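Local coordinates for LAS seventeen-binding protein 3 (PDB 1OOT) that probably binds actin filaments and phosphoinositides and interacts with LAS17, here represented by its SH3 domain, at residues Lys32-Ser36 against Gln37-Trp41. Sequence-based numbering, arbitrary orientation.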
loop_
_atom_site.group_PDB
_atom_site.type_symbol
_atom_site.label_atom_id
_atom_site.label_comp_id
_atom_site.label_asym_id
_atom_site.label_seq_id
_atom_site.Cartn_x
_atom_site.Cartn_y
_atom_site.Cartn_z
ATOM N N LYS A 32 -3.743 -5.400 6.351
ATOM C CA LYS A 32 -3.934 -6.806 5.990
ATOM C C LYS A 32 -2.942 -7.145 4.928
ATOM O O LYS A 32 -2.794 -6.404 3.929
ATOM C CB LYS A 32 -5.382 -6.966 5.428
ATOM C CG LYS A 32 -5.727 -8.346 4.847
ATOM C CD LYS A 32 -5.716 -9.446 5.807
ATOM C CE LYS A 32 -6.116 -10.872 5.150
ATOM N NZ LYS A 32 -5.170 -11.445 3.979
ATOM N N LYS A 33 -2.243 -8.263 5.114
ATOM C CA LYS A 33 -1.367 -8.754 4.082
ATOM C C LYS A 33 -1.688 -10.205 3.780
ATOM O O LYS A 33 -2.309 -10.885 4.597
ATOM C CB LYS A 33 0.094 -8.540 4.400
ATOM C CG LYS A 33 0.554 -9.121 5.659
ATOM C CD LYS A 33 2.059 -8.853 5.859
ATOM C CE LYS A 33 2.948 -9.544 4.829
ATOM N NZ LYS A 33 2.836 -11.087 4.792
ATOM N N SER A 34 -1.244 -10.662 2.626
ATOM C CA SER A 34 -1.354 -12.061 2.237
ATOM C C SER A 34 0.006 -12.652 2.161
ATOM O O SER A 34 0.984 -11.991 2.496
ATOM C CB SER A 34 -1.945 -12.098 0.857
ATOM O OG SER A 34 -0.974 -11.695 -0.095
ATOM N N ASP A 35 0.093 -13.926 1.740
ATOM C CA ASP A 35 1.349 -14.649 1.595
ATOM C C ASP A 35 2.112 -14.369 0.314
ATOM O O ASP A 35 3.180 -14.924 0.111
ATOM C CB ASP A 35 1.153 -16.154 1.737
ATOM C CG ASP A 35 0.553 -16.517 3.053
ATOM O OD1 ASP A 35 0.906 -15.874 4.070
ATOM O OD2 ASP A 35 -0.323 -17.389 3.164
ATOM N N SER A 36 1.629 -13.437 -0.505
ATOM C CA SER A 36 2.322 -13.034 -1.724
ATOM C C SER A 36 2.378 -11.541 -1.832
ATOM O O SER A 36 1.376 -10.845 -1.709
ATOM C CB SER A 36 1.610 -13.522 -2.950
ATOM O OG SER A 36 2.073 -12.941 -4.164
ATOM N N GLN A 37 3.569 -11.069 -2.181
ATOM C CA GLN A 37 3.754 -9.662 -2.443
ATOM C C GLN A 37 3.340 -9.212 -3.847
ATOM O O GLN A 37 3.606 -8.122 -4.269
ATOM C CB GLN A 37 5.194 -9.274 -2.140
ATOM C CG GLN A 37 5.028 -7.925 -1.438
ATOM C CD GLN A 37 6.209 -7.289 -0.828
ATOM O OE1 GLN A 37 6.330 -6.077 -0.937
ATOM N NE2 GLN A 37 7.000 -8.036 -0.120
ATOM N N ASN A 38 2.591 -10.075 -4.557
ATOM C CA ASN A 38 1.955 -9.760 -5.814
ATOM C C ASN A 38 0.470 -9.596 -5.678
ATOM O O ASN A 38 -0.229 -9.396 -6.665
ATOM C CB ASN A 38 2.297 -10.805 -6.867
ATOM C CG ASN A 38 3.698 -10.682 -7.350
ATOM O OD1 ASN A 38 4.413 -11.697 -7.512
ATOM N ND2 ASN A 38 4.117 -9.468 -7.614
ATOM N N ASP A 39 -0.040 -9.676 -4.464
ATOM C CA ASP A 39 -1.477 -9.524 -4.245
ATOM C C ASP A 39 -1.780 -8.086 -3.889
ATOM O O ASP A 39 -0.882 -7.258 -3.683
ATOM C CB ASP A 39 -1.880 -10.413 -3.065
ATOM C CG ASP A 39 -1.824 -11.867 -3.376
ATOM O OD1 ASP A 39 -1.878 -12.204 -4.581
ATOM O OD2 ASP A 39 -1.687 -12.700 -2.451
ATOM N N TRP A 40 -3.033 -7.797 -3.706
ATOM C CA TRP A 40 -3.362 -6.486 -3.252
ATOM C C TRP A 40 -3.494 -6.609 -1.746
ATOM O O TRP A 40 -4.095 -7.549 -1.249
ATOM C CB TRP A 40 -4.624 -6.032 -3.963
ATOM C CG TRP A 40 -4.349 -5.651 -5.380
ATOM C CD1 TRP A 40 -3.860 -6.453 -6.353
ATOM C CD2 TRP A 40 -4.538 -4.379 -5.970
ATOM N NE1 TRP A 40 -3.727 -5.754 -7.526
ATOM C CE2 TRP A 40 -4.113 -4.461 -7.305
ATOM C CE3 TRP A 40 -4.975 -3.154 -5.498
ATOM C CZ2 TRP A 40 -4.216 -3.397 -8.195
ATOM C CZ3 TRP A 40 -5.043 -2.100 -6.369
ATOM C CH2 TRP A 40 -4.631 -2.220 -7.702
ATOM N N TRP A 41 -2.799 -5.717 -1.036
ATOM C CA TRP A 41 -2.821 -5.639 0.399
ATOM C C TRP A 41 -3.651 -4.430 0.807
ATOM O O TRP A 41 -4.038 -3.625 -0.033
ATOM C CB TRP A 41 -1.387 -5.550 0.959
ATOM C CG TRP A 41 -0.585 -6.804 0.785
ATOM C CD1 TRP A 41 -0.973 -8.005 0.264
ATOM C CD2 TRP A 41 0.762 -6.975 1.198
ATOM N NE1 TRP A 41 0.067 -8.898 0.317
ATOM C CE2 TRP A 41 1.154 -8.284 0.870
ATOM C CE3 TRP A 41 1.705 -6.110 1.780
ATOM C CZ2 TRP A 41 2.419 -8.767 1.142
ATOM C CZ3 TRP A 41 2.990 -6.587 1.996
ATOM C CH2 TRP A 41 3.329 -7.897 1.681
HETATM O O HOH W 1 4.038 -14.016 -5.439
#
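K33 sets CB over one face of the W41 indole, and the chain arches above the ring so that CE comes down near CH2. CB makes a CH-pi contact, 3.7 Å from the centroid of the six-membered ring. A bend at chi3 (-65°) returns CE to W41 CH2, at 3.6 Å. A further turn at chi4 (-60°) carries NZ to a hydrogen bond with S34 O. At the ring edge, W41 NE1 donates to S34 OG, 3.0 Å away and near the indole plane. A weak second bond runs from NE1 to S36 O. S34 OG donates a hydrogen bond to D39 OD2 (2.7 Å), on the anti lone pair. It also accepts from S36 N, which makes an ST turn. S36 OG in turn takes the N-H of N38 at 2.9 Å, and a water bridges it to N38 OD1. A leucine in place of W41 would probably leave S34 OG without its indole donor and uncover the K33 chain. The W41 side chain also touches F52 of strand 48-53 and A54 in the loop that follows it. A type I beta turn from S36 to D39 reverses the chain. The contact closes the n-Src loop of the SH3 fold, between strands 27-30 and 40-45, onto the first residues of the second strand.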